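Local coordinates for histidine acid phosphatase (Hafnia alvei, PDB 4ARU), which belongs to branch 2 of the histidine phosphatase superfamily, in which a central mixed beta-sheet domain is joined to a mainly helical one, at residues R32-H37 with L172-S177; Y86-V91 with P290-S295; P125-V130 with L301-H306; A163-M168 with G212-A217. One frame throughout, in Å; residues are numbered along the deposited sequence. Where two conformers were deposited one is given.

Contact 1 (R32-H37 with L172-S177); sequences RDVTPH and LDFPKS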
loop_
_atom_site.group_PDB
_atom_site.type_symbol
_atom_site.label_atom_id
_atom_site.label_comp_id
_atom_site.label_asym_id
_atom_site.label_seq_id
_atom_site.Cartn_x
_atom_site.Cartn_y
_atom_site.Cartn_z
ATOM N N ARG A 32 12.100 21.460 2.596
ATOM C CA ARG A 32 12.302 22.697 1.873
ATOM C C ARG A 32 13.780 22.991 1.719
ATOM O O ARG A 32 14.222 23.250 0.605
ATOM C CB ARG A 32 11.546 23.830 2.538
ATOM C CG ARG A 32 10.058 23.521 2.602
ATOM C CD ARG A 32 9.266 24.814 2.700
ATOM N NE ARG A 32 7.844 24.588 2.880
ATOM C CZ ARG A 32 6.961 24.522 1.887
ATOM N NH1 ARG A 32 7.338 24.658 0.621
ATOM N NH2 ARG A 32 5.693 24.277 2.158
ATOM N N ASP A 33 14.541 22.840 2.808
ATOM C CA ASP A 33 15.924 23.308 2.868
ATOM C C ASP A 33 16.885 22.493 2.012
ATOM O O ASP A 33 17.945 23.003 1.716
ATOM C CB ASP A 33 16.415 23.360 4.315
ATOM C CG ASP A 33 15.773 24.487 5.133
ATOM O OD1 ASP A 33 15.114 25.372 4.537
ATOM O OD2 ASP A 33 16.023 24.557 6.386
ATOM N N VAL A 34 16.549 21.262 1.651
ATOM C CA VAL A 34 17.534 20.400 0.928
ATOM C C VAL A 34 17.541 20.658 -0.573
ATOM O O VAL A 34 18.270 19.989 -1.337
ATOM C CB VAL A 34 17.327 18.895 1.202
ATOM C CG1 VAL A 34 17.657 18.550 2.643
ATOM C CG2 VAL A 34 15.938 18.446 0.855
ATOM N N THR A 35 16.770 21.632 -1.010
ATOM C CA THR A 35 16.794 22.083 -2.405
ATOM C C THR A 35 16.697 23.595 -2.502
ATOM O O THR A 35 15.961 24.203 -1.748
ATOM C CB THR A 35 15.660 21.456 -3.241
ATOM O OG1 THR A 35 15.725 21.948 -4.581
ATOM C CG2 THR A 35 14.273 21.797 -2.709
ATOM N N PRO A 36 17.442 24.222 -3.421
ATOM C CA PRO A 36 17.227 25.659 -3.677
ATOM C C PRO A 36 15.927 25.933 -4.416
ATOM O O PRO A 36 15.514 27.114 -4.524
ATOM C CB PRO A 36 18.399 26.016 -4.596
ATOM C CG PRO A 36 18.685 24.725 -5.318
ATOM C CD PRO A 36 18.518 23.677 -4.273
ATOM N N HIS A 37 15.318 24.887 -4.965
ATOM C CA HIS A 37 14.118 25.089 -5.783
ATOM C C HIS A 37 12.911 25.160 -4.902
ATOM O O HIS A 37 13.009 24.861 -3.719
ATOM C CB HIS A 37 13.957 23.947 -6.746
ATOM C CG HIS A 37 15.160 23.716 -7.579
ATOM N ND1 HIS A 37 15.804 24.745 -8.229
ATOM C CD2 HIS A 37 15.879 22.602 -7.816
ATOM C CE1 HIS A 37 16.848 24.263 -8.877
ATOM N NE2 HIS A 37 16.922 22.972 -8.636
ATOM N N LEU A 172 17.695 17.236 -6.613
ATOM C CA LEU A 172 17.450 18.343 -5.707
ATOM C C LEU A 172 18.333 19.543 -5.954
ATOM O O LEU A 172 17.995 20.639 -5.509
ATOM C CB LEU A 172 17.710 17.883 -4.243
ATOM C CG LEU A 172 16.758 16.812 -3.747
ATOM C CD1 LEU A 172 17.306 16.339 -2.429
ATOM C CD2 LEU A 172 15.333 17.335 -3.600
ATOM N N ASP A 173 19.482 19.391 -6.631
ATOM C CA ASP A 173 20.551 20.410 -6.539
ATOM C C ASP A 173 20.926 20.694 -5.104
ATOM O O ASP A 173 21.168 21.831 -4.689
ATOM C CB ASP A 173 20.174 21.681 -7.310
ATOM C CG ASP A 173 20.153 21.442 -8.814
ATOM O OD1 ASP A 173 21.257 21.244 -9.345
ATOM O OD2 ASP A 173 19.080 21.437 -9.487
ATOM N N PHE A 174 21.020 19.598 -4.336
ATOM C CA PHE A 174 21.334 19.662 -2.912
ATOM C C PHE A 174 22.556 20.528 -2.577
ATOM O O PHE A 174 22.537 21.286 -1.609
ATOM C CB PHE A 174 21.441 18.237 -2.320
ATOM C CG PHE A 174 21.903 18.200 -0.866
ATOM C CD1 PHE A 174 21.034 18.532 0.177
ATOM C CD2 PHE A 174 23.176 17.794 -0.547
ATOM C CE1 PHE A 174 21.471 18.478 1.487
ATOM C CE2 PHE A 174 23.605 17.742 0.769
ATOM C CZ PHE A 174 22.745 18.073 1.778
ATOM N N PRO A 175 23.646 20.401 -3.339
ATOM C CA PRO A 175 24.839 21.157 -2.950
ATOM C C PRO A 175 24.633 22.687 -2.960
ATOM O O PRO A 175 25.378 23.415 -2.275
ATOM C CB PRO A 175 25.878 20.730 -4.000
ATOM C CG PRO A 175 25.436 19.376 -4.444
ATOM C CD PRO A 175 23.946 19.428 -4.424
ATOM N N LYS A 176 23.643 23.140 -3.730
ATOM C CA LYS A 176 23.311 24.562 -3.792
ATOM C C LYS A 176 22.173 24.961 -2.863
ATOM O O LYS A 176 21.706 26.104 -2.945
ATOM C CB LYS A 176 22.918 24.949 -5.212
ATOM C CG LYS A 176 24.025 24.758 -6.237
ATOM C CD LYS A 176 23.364 24.668 -7.598
ATOM C CE LYS A 176 24.320 24.726 -8.779
ATOM N NZ LYS A 176 23.529 24.340 -9.993
ATOM N N SER A 177 21.793 24.068 -1.961
ATOM C CA SER A 177 20.591 24.237 -1.153
ATOM C C SER A 177 20.907 25.038 0.113
ATOM O O SER A 177 22.061 25.111 0.550
ATOM C CB SER A 177 20.027 22.893 -0.776
ATOM O OG SER A 177 20.844 22.269 0.206
#
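Asp173 meets Pro36 with its CB and His37 with one carboxylate oxygen. Asp173 CB lies 3.9 Å from Pro36 CG; Asp173 CG, placed beside the backbone N and anti to the carbonyl carbon (chi1 -69°), carries the carboxylate to the rim of the imidazole. There Asp173 OD2 accepts a nearly straight hydrogen bond from His37 NE2 at 2.8 Å. The oxygen sits close to the ring plane; the donor comes on its anti side, somewhat out of the carboxylate plane, and ring and carboxylate are 84° apart. The other oxygen, OD1, turns to Lys176 NZ in a long salt bridge. Pro36 CG lies above the centre of the His37 ring, which Trp237 also meets. With positive phi, Asp173 is the C-prime residue of a Schellman motif that ends helix 162-172, its N bonding to Ser170 O and Phe174 N to Ser169 O. The carbonyl of Leu172, in the last turn of that helix, receives Thr35 OG1 at 2.8 Å, in the carbonyl plane and on a lone pair. Thr35 OG1 also accepts from His37 N at 3.0 Å, an ST turn linking the two polar bridges. Val34 fills the apolar side: its CB is 3.9 Å from Phe174 CD1, and CG2 is 4.1 Å from Leu172 CD1. Buried Val34 O has no hydrogen-bond donor; it lies at the Phe174 ring edge and takes a CA-H...O contact from Phe174 CA at 3.5 Å. Ser177, the N-cap of helix 178-182, rests its CB on Asp33 O and on the peptide between Val34 and Thr35, while OG bonds Phe174 O.

Contact 2 (Y86-V91 with P290-S295); sequences YVWADV and PLPDIS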
loop_
_atom_site.group_PDB
_atom_site.type_symbol
_atom_site.label_atom_id
_atom_site.label_comp_id
_atom_site.label_asym_id
_atom_site.label_seq_id
_atom_site.Cartn_x
_atom_site.Cartn_y
_atom_site.Cartn_z
ATOM N N TYR A 86 -19.045 -4.018 -0.194
ATOM C CA TYR A 86 -18.825 -3.347 1.060
ATOM C C TYR A 86 -17.483 -2.696 1.073
ATOM O O TYR A 86 -16.495 -3.309 0.741
ATOM C CB TYR A 86 -18.950 -4.325 2.218
ATOM C CG TYR A 86 -18.871 -3.736 3.623
ATOM C CD1 TYR A 86 -17.690 -3.427 4.207
ATOM C CD2 TYR A 86 -19.999 -3.636 4.386
ATOM C CE1 TYR A 86 -17.628 -2.918 5.514
ATOM C CE2 TYR A 86 -19.970 -3.115 5.671
ATOM C CZ TYR A 86 -18.765 -2.766 6.235
ATOM O OH TYR A 86 -18.697 -2.305 7.542
ATOM N N VAL A 87 -17.438 -1.425 1.495
ATOM C CA VAL A 87 -16.223 -0.668 1.668
ATOM C C VAL A 87 -15.996 -0.331 3.129
ATOM O O VAL A 87 -16.847 0.244 3.745
ATOM C CB VAL A 87 -16.206 0.664 0.837
ATOM C CG1 VAL A 87 -14.954 1.437 1.159
ATOM C CG2 VAL A 87 -16.340 0.396 -0.646
ATOM N N TRP A 88 -14.814 -0.661 3.629
ATOM C CA TRP A 88 -14.314 -0.168 4.917
ATOM C C TRP A 88 -13.122 0.736 4.650
ATOM O O TRP A 88 -12.112 0.263 4.159
ATOM C CB TRP A 88 -13.936 -1.285 5.887
ATOM C CG TRP A 88 -13.631 -0.744 7.245
ATOM C CD1 TRP A 88 -12.390 -0.427 7.771
ATOM C CD2 TRP A 88 -14.571 -0.289 8.204
ATOM N NE1 TRP A 88 -12.519 0.141 8.995
ATOM C CE2 TRP A 88 -13.834 0.228 9.307
ATOM C CE3 TRP A 88 -15.962 -0.331 8.294
ATOM C CZ2 TRP A 88 -14.448 0.716 10.462
ATOM C CZ3 TRP A 88 -16.560 0.131 9.448
ATOM C CH2 TRP A 88 -15.815 0.700 10.496
ATOM N N ALA A 89 -13.237 2.021 4.949
ATOM C CA ALA A 89 -12.152 2.956 4.753
ATOM C C ALA A 89 -11.599 3.415 6.076
ATOM O O ALA A 89 -12.343 3.547 7.045
ATOM C CB ALA A 89 -12.641 4.195 3.987
ATOM N N ASP A 90 -10.287 3.701 6.093
ATOM C CA ASP A 90 -9.706 4.364 7.243
ATOM C C ASP A 90 -10.284 5.766 7.366
ATOM O O ASP A 90 -10.927 6.288 6.469
ATOM C CB ASP A 90 -8.174 4.412 7.138
ATOM C CG ASP A 90 -7.465 4.622 8.482
ATOM O OD1 ASP A 90 -8.071 4.620 9.569
ATOM O OD2 ASP A 90 -6.216 4.785 8.366
ATOM N N VAL A 91 -9.999 6.380 8.496
ATOM C CA VAL A 91 -10.627 7.624 8.911
ATOM C C VAL A 91 -10.266 8.853 8.086
ATOM O O VAL A 91 -11.013 9.841 8.140
ATOM C CB VAL A 91 -10.341 7.935 10.386
ATOM C CG1 VAL A 91 -11.061 6.918 11.194
ATOM C CG2 VAL A 91 -8.862 7.997 10.756
ATOM N N PRO A 290 -16.165 -8.221 13.808
ATOM C CA PRO A 290 -16.954 -8.073 12.576
ATOM C C PRO A 290 -17.024 -6.640 12.096
ATOM O O PRO A 290 -17.057 -5.711 12.914
ATOM C CB PRO A 290 -18.364 -8.556 12.986
ATOM C CG PRO A 290 -18.342 -8.689 14.461
ATOM C CD PRO A 290 -16.927 -8.768 14.942
ATOM N N LEU A 291 -17.084 -6.482 10.779
ATOM C CA LEU A 291 -17.271 -5.153 10.155
ATOM C C LEU A 291 -18.745 -4.850 10.279
ATOM O O LEU A 291 -19.584 -5.705 9.989
ATOM C CB LEU A 291 -16.822 -5.182 8.706
ATOM C CG LEU A 291 -15.323 -5.428 8.535
ATOM C CD1 LEU A 291 -14.972 -5.519 7.060
ATOM C CD2 LEU A 291 -14.485 -4.312 9.136
ATOM N N PRO A 292 -19.074 -3.660 10.781
ATOM C CA PRO A 292 -20.491 -3.405 11.050
ATOM C C PRO A 292 -21.354 -3.407 9.805
ATOM O O PRO A 292 -20.965 -2.840 8.799
ATOM C CB PRO A 292 -20.490 -2.030 11.713
ATOM C CG PRO A 292 -19.222 -1.426 11.362
ATOM C CD PRO A 292 -18.217 -2.509 11.074
ATOM N N ASP A 293 -22.489 -4.097 9.890
ATOM C CA ASP A 293 -23.461 -4.052 8.803
ATOM C C ASP A 293 -23.027 -4.803 7.529
ATOM O O ASP A 293 -23.584 -4.533 6.471
ATOM C CB ASP A 293 -23.728 -2.554 8.472
ATOM C CG ASP A 293 -24.804 -2.338 7.435
ATOM O OD1 ASP A 293 -25.835 -3.016 7.514
ATOM O OD2 ASP A 293 -24.613 -1.451 6.559
ATOM N N ILE A 294 -21.995 -5.652 7.575
ATOM C CA ILE A 294 -21.591 -6.378 6.369
ATOM C C ILE A 294 -22.511 -7.566 6.209
ATOM O O ILE A 294 -22.942 -8.140 7.205
ATOM C CB ILE A 294 -20.098 -6.808 6.398
ATOM C CG1 ILE A 294 -19.646 -7.236 4.989
ATOM C CG2 ILE A 294 -19.850 -7.884 7.458
ATOM C CD1 ILE A 294 -18.148 -7.270 4.873
ATOM N N SER A 295 -22.861 -7.892 4.970
ATOM C CA SER A 295 -23.777 -9.000 4.694
ATOM C C SER A 295 -23.041 -10.304 4.710
ATOM O O SER A 295 -21.908 -10.376 4.236
ATOM C CB SER A 295 -24.435 -8.827 3.325
ATOM O OG SER A 295 -25.294 -9.939 3.062
#
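Leu291 divides its side chain between Tyr86 and Trp88, both on strand 85-89. Its CD2 lies over one face of the indole, offset toward the rim and 4.1 Å from Trp88 CG, whereas CD1 and CB reach the tyrosine, CB coming 4.0 Å from Tyr86 CZ. Ile294 crosses the phenol at about a right angle: its CB sits over the ring face in a CH-pi contact, 4.0 Å from the Tyr86 centroid, and CG1 approaches Tyr86 CD2 at 3.7 Å. Further out, Pro292 CD presses on the six-membered end of the indole, 3.5 Å from Trp88 CZ3. On the side of the indole away from Pro292, Trp88 NE1 bonds Asp124. Tyr86 CG stands anti to the backbone N (chi1 -174°), which brings the hydroxyl to the loop. There Tyr86 OH donates to Pro292 O at 2.6 Å, tilted 21° from the carbonyl plane. On the polar edge Asp293 binds His115, whose ring stacks on Tyr86. The receiving carbonyl belongs to a type II beta turn from Leu291 to Ile294, with proline at its second position and Asp293 at its third, laid against one side of the mixed sheet of the histidine phosphatase fold.

Contact 3 (P125-V130 with L301-H306); sequences PLFHPV and LFIAGH
Phe127 drives its ring into the end of strand 300-305, meeting Ile303, Ala304 and Gly305 in turn. CZ leads: Phe127 CZ touches Ile303 CG2 at 3.6 Å and Ala304 O at 3.5 Å, the ring lying oblique to both. Phe127 CE1 follows along the backbone, 3.6 Å from Gly305 CA, and since glycine has no side chain the aromatic carbon rests directly on the main chain. Ile303 presents CG2 because that branch is anti to its backbone N, while CG1 stands beside the N. This strand end is where the fold carries a Gly-His-Asp sequence, the His-Asp signature of histidine acid phosphatases, and His306 is the N-cap of helix 307-317. The His306 imidazole has its edge toward Phe127, with CD2 4.5 Å from Phe127 CD1. Over one of its faces comes His128, whose CE1 approaches His306 NE2 at 3.7 Å. The two histidine side chains cross at about a right angle, and their rings meet obliquely, planes 58° apart and centroids at 5.2 Å. Both ring nitrogens of His306 are engaged: NE2 bonds Asp90 OD2, and ND1 bonds an oxygen of a tartaric acid molecule, probably from the crystallisation liquor, which may mark a pocket. Bonds at both nitrogens would fix the rotation of the imidazole. Asn309 links the two segments from the following helix, its ND2 bonding Phe127 O and its OD1 accepting from His306 N. On the loop side, Leu126 leans toward Trp88 and helix 264-282.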
loop_
_atom_site.group_PDB
_atom_site.type_symbol
_atom_site.label_atom_id
_atom_site.label_comp_id
_atom_site.label_asym_id
_atom_site.label_seq_id
_atom_site.Cartn_x
_atom_site.Cartn_y
_atom_site.Cartn_z
ATOM N N PRO A 125 -8.236 1.070 14.930
ATOM C CA PRO A 125 -7.288 -0.002 15.259
ATOM C C PRO A 125 -7.147 -1.089 14.219
ATOM O O PRO A 125 -6.180 -1.882 14.250
ATOM C CB PRO A 125 -7.855 -0.575 16.524
ATOM C CG PRO A 125 -9.333 -0.425 16.334
ATOM C CD PRO A 125 -9.419 0.983 15.798
ATOM N N LEU A 126 -8.046 -1.141 13.234
ATOM C CA LEU A 126 -7.856 -2.073 12.140
ATOM C C LEU A 126 -6.656 -1.681 11.294
ATOM O O LEU A 126 -5.920 -2.562 10.826
ATOM C CB LEU A 126 -9.066 -2.098 11.216
ATOM C CG LEU A 126 -9.019 -3.079 10.060
ATOM C CD1 LEU A 126 -8.956 -4.533 10.508
ATOM C CD2 LEU A 126 -10.240 -2.871 9.199
ATOM N N PHE A 127 -6.439 -0.385 11.124
ATOM C CA PHE A 127 -5.360 0.130 10.302
ATOM C C PHE A 127 -4.104 0.465 11.108
ATOM O O PHE A 127 -2.986 0.349 10.533
ATOM C CB PHE A 127 -5.779 1.385 9.538
ATOM C CG PHE A 127 -6.873 1.111 8.510
ATOM C CD1 PHE A 127 -6.560 0.639 7.250
ATOM C CD2 PHE A 127 -8.211 1.318 8.817
ATOM C CE1 PHE A 127 -7.535 0.342 6.345
ATOM C CE2 PHE A 127 -9.213 1.059 7.899
ATOM C CZ PHE A 127 -8.862 0.587 6.645
ATOM N N HIS A 128 -4.286 0.914 12.344
ATOM C CA HIS A 128 -3.211 1.416 13.187
ATOM C C HIS A 128 -3.374 0.921 14.625
ATOM O O HIS A 128 -3.661 1.697 15.573
ATOM C CB HIS A 128 -3.138 2.937 13.143
ATOM C CG HIS A 128 -2.818 3.465 11.797
ATOM N ND1 HIS A 128 -3.782 3.986 10.952
ATOM C CD2 HIS A 128 -1.662 3.487 11.100
ATOM C CE1 HIS A 128 -3.215 4.366 9.828
ATOM N NE2 HIS A 128 -1.928 4.076 9.887
ATOM N N PRO A 129 -3.203 -0.411 14.826
ATOM C CA PRO A 129 -3.425 -0.982 16.145
ATOM C C PRO A 129 -2.438 -0.469 17.201
ATOM O O PRO A 129 -2.774 -0.337 18.382
ATOM C CB PRO A 129 -3.255 -2.489 15.930
ATOM C CG PRO A 129 -2.558 -2.622 14.643
ATOM C CD PRO A 129 -2.930 -1.458 13.806
ATOM N N VAL A 130 -1.215 -0.193 16.775
ATOM C CA VAL A 130 -0.213 0.301 17.720
ATOM C C VAL A 130 -0.573 1.738 18.179
ATOM O O VAL A 130 -0.641 2.046 19.394
ATOM C CB VAL A 130 1.197 0.222 17.094
ATOM C CG1 VAL A 130 2.228 0.914 17.966
ATOM C CG2 VAL A 130 1.589 -1.241 16.915
ATOM N N LEU A 301 -15.239 -7.076 -0.800
ATOM C CA LEU A 301 -14.869 -6.296 0.384
ATOM C C LEU A 301 -13.667 -5.455 -0.032
ATOM O O LEU A 301 -12.616 -5.994 -0.349
ATOM C CB LEU A 301 -14.572 -7.168 1.588
ATOM C CG LEU A 301 -13.929 -6.520 2.815
ATOM C CD1 LEU A 301 -14.805 -5.383 3.307
ATOM C CD2 LEU A 301 -13.634 -7.492 3.916
ATOM N N PHE A 302 -13.828 -4.134 -0.084
ATOM C CA PHE A 302 -12.782 -3.203 -0.457
ATOM C C PHE A 302 -12.382 -2.442 0.820
ATOM O O PHE A 302 -13.246 -1.777 1.447
ATOM C CB PHE A 302 -13.288 -2.243 -1.539
ATOM C CG PHE A 302 -12.275 -1.272 -2.044
ATOM C CD1 PHE A 302 -12.125 -0.037 -1.444
ATOM C CD2 PHE A 302 -11.474 -1.558 -3.151
ATOM C CE1 PHE A 302 -11.248 0.908 -1.959
ATOM C CE2 PHE A 302 -10.574 -0.616 -3.653
ATOM C CZ PHE A 302 -10.457 0.617 -3.027
ATOM N N ILE A 303 -11.093 -2.479 1.140
ATOM C CA ILE A 303 -10.546 -1.900 2.319
ATOM C C ILE A 303 -9.592 -0.811 1.874
ATOM O O ILE A 303 -8.550 -1.099 1.211
ATOM C CB ILE A 303 -9.836 -2.947 3.201
ATOM C CG1 ILE A 303 -10.765 -4.103 3.578
ATOM C CG2 ILE A 303 -9.251 -2.262 4.437
ATOM C CD1 ILE A 303 -10.057 -5.257 4.274
ATOM N N ALA A 304 -9.909 0.437 2.226
ATOM C CA ALA A 304 -9.148 1.594 1.749
ATOM C C ALA A 304 -8.198 2.041 2.851
ATOM O O ALA A 304 -8.591 2.651 3.829
ATOM C CB ALA A 304 -10.086 2.753 1.355
ATOM N N GLY A 305 -6.921 1.731 2.616
ATOM C CA GLY A 305 -5.859 2.002 3.565
ATOM C C GLY A 305 -4.643 2.703 2.955
ATOM O O GLY A 305 -4.770 3.587 2.083
ATOM N N HIS A 306 -3.463 2.264 3.395
ATOM C CA HIS A 306 -2.210 2.993 3.236
ATOM C C HIS A 306 -1.144 2.053 2.704
ATOM O O HIS A 306 -1.277 0.805 2.776
ATOM C CB HIS A 306 -1.752 3.546 4.549
ATOM C CG HIS A 306 -2.810 4.341 5.260
ATOM N ND1 HIS A 306 -2.951 5.709 5.115
ATOM C CD2 HIS A 306 -3.824 3.942 6.063
ATOM C CE1 HIS A 306 -3.968 6.117 5.836
ATOM N NE2 HIS A 306 -4.506 5.074 6.440
#

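Contact 4 (A163-M168 with G212-A217); sequences ASLALM and GAVGLA
Leu165 and Met168 reach Ala213 and Ala217 by different torsions. Leu165 CG stands beside its backbone N and anti to the carbonyl carbon, splaying both methyls over the facing helix; Met168 CG leaves anti to the N, after which the chain bends at chi2 (56°) and again at chi3 (78°). CD2 of Leu165 touches the two alanines one turn apart, lying 3.9 Å from Ala213 CB and 4.1 Å from Ala217 CB, and it also rests on Ala213 O at 3.7 Å. CD1 of Leu165 carries the contact round to Val214, 4.2 Å from its CG2. This is packing of helix 162-172 on helix 213-229 in the mainly helical part of the histidine acid phosphatase fold. The short segments cross at 54° with axes 10.7 Å apart, so the long side chains of one helix bridge to the small ones of the other. Met168 CG meets Ala217 CB at 4.0 Å, and the double bend returns CE to the carbonyl side, 3.4 Å from Ala217 O. Phe191, from helix 191-194, touches Leu165, Met168 and Ala213 alike. Further along helix 213-229, Met168 packs on Leu220, Ala221 and Phe224.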
loop_
_atom_site.group_PDB
_atom_site.type_symbol
_atom_site.label_atom_id
_atom_site.label_comp_id
_atom_site.label_asym_id
_atom_site.label_seq_id
_atom_site.Cartn_x
_atom_site.Cartn_y
_atom_site.Cartn_z
ATOM N N ALA A 163 24.745 5.257 -5.314
ATOM C CA ALA A 163 24.306 5.826 -6.600
ATOM C C ALA A 163 22.943 6.518 -6.541
ATOM O O ALA A 163 22.736 7.607 -7.075
ATOM C CB ALA A 163 24.295 4.744 -7.665
ATOM N N SER A 164 21.994 5.895 -5.865
ATOM C CA SER A 164 20.652 6.425 -5.730
ATOM C C SER A 164 20.646 7.715 -4.910
ATOM O O SER A 164 19.963 8.697 -5.253
ATOM C CB SER A 164 19.745 5.380 -5.097
ATOM O OG SER A 164 19.557 4.279 -5.970
ATOM N N LEU A 165 21.445 7.730 -3.840
ATOM C CA LEU A 165 21.528 8.950 -3.023
ATOM C C LEU A 165 22.196 10.078 -3.804
ATOM O O LEU A 165 21.807 11.258 -3.738
ATOM C CB LEU A 165 22.244 8.671 -1.706
ATOM C CG LEU A 165 21.506 7.811 -0.689
ATOM C CD1 LEU A 165 22.319 7.496 0.561
ATOM C CD2 LEU A 165 20.217 8.511 -0.288
ATOM N N ALA A 166 23.191 9.738 -4.615
ATOM C CA ALA A 166 23.844 10.743 -5.460
ATOM C C ALA A 166 22.884 11.291 -6.508
ATOM O O ALA A 166 22.873 12.475 -6.768
ATOM C CB ALA A 166 25.086 10.182 -6.122
ATOM N N LEU A 167 22.042 10.410 -7.046
ATOM C CA LEU A 167 21.027 10.878 -8.001
ATOM C C LEU A 167 20.021 11.795 -7.321
ATOM O O LEU A 167 19.661 12.836 -7.852
ATOM C CB LEU A 167 20.305 9.710 -8.657
ATOM C CG LEU A 167 19.148 10.036 -9.602
ATOM C CD1 LEU A 167 19.640 10.839 -10.785
ATOM C CD2 LEU A 167 18.483 8.749 -10.044
ATOM N N MET A 168 19.588 11.421 -6.135
ATOM C CA MET A 168 18.642 12.278 -5.394
ATOM C C MET A 168 19.295 13.661 -5.191
ATOM O O MET A 168 18.653 14.703 -5.359
ATOM C CB MET A 168 18.259 11.677 -4.043
ATOM C CG MET A 168 17.294 12.531 -3.231
ATOM S SD MET A 168 15.731 12.982 -4.056
ATOM C CE MET A 168 14.790 11.499 -3.896
ATOM N N GLY A 212 17.664 10.126 8.388
ATOM C CA GLY A 212 18.808 10.223 7.493
ATOM C C GLY A 212 18.472 10.194 6.023
ATOM O O GLY A 212 17.313 10.271 5.616
ATOM N N ALA A 213 19.512 10.075 5.210
ATOM C CA ALA A 213 19.399 10.280 3.794
ATOM C C ALA A 213 18.426 9.319 3.109
ATOM O O ALA A 213 17.711 9.684 2.167
ATOM C CB ALA A 213 20.770 10.183 3.186
ATOM N N VAL A 214 18.467 8.040 3.503
ATOM C CA VAL A 214 17.607 7.047 2.855
ATOM C C VAL A 214 16.159 7.348 3.215
ATOM O O VAL A 214 15.274 7.357 2.365
ATOM C CB VAL A 214 18.005 5.579 3.203
ATOM C CG1 VAL A 214 16.975 4.617 2.652
ATOM C CG2 VAL A 214 19.398 5.265 2.694
ATOM N N GLY A 215 15.888 7.563 4.500
ATOM C CA GLY A 215 14.518 7.920 4.934
ATOM C C GLY A 215 13.995 9.179 4.274
ATOM O O GLY A 215 12.860 9.210 3.821
ATOM N N LEU A 216 14.819 10.214 4.222
ATOM C CA LEU A 216 14.391 11.464 3.601
ATOM C C LEU A 216 14.207 11.299 2.102
ATOM O O LEU A 216 13.177 11.678 1.539
ATOM C CB LEU A 216 15.393 12.553 3.920
ATOM C CG LEU A 216 15.121 13.918 3.249
ATOM C CD1 LEU A 216 13.798 14.506 3.652
ATOM C CD2 LEU A 216 16.259 14.858 3.555
ATOM N N ALA A 217 15.164 10.673 1.447
ATOM C CA ALA A 217 15.052 10.424 0.017
ATOM C C ALA A 217 13.852 9.580 -0.325
ATOM O O ALA A 217 13.208 9.798 -1.365
ATOM C CB ALA A 217 16.307 9.795 -0.539
#

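Overall arrangement
The four contacts form two pairs. Contacts 2 and 3, with centres about 10 Å apart, share the mixed sheet: strands 85-89 and 300-305 are parallel neighbours, and Trp88 N bonds Phe302 O between them. Contacts 1 and 4, about 13 Å apart, share helix 162-172 in the helical region and touch where Val34 CG1 meets Leu216 CD2. The centres of contacts 1 and 2 lie about 44 Å apart, on opposite sides of the chain's centre. Along the chain, segments 86-91 and 125-130 fall between the two halves of contact 1, and contact 4 falls within the spans bridged by contacts 2 and 3. The helical region is thus largely inserted between strands of the sheet.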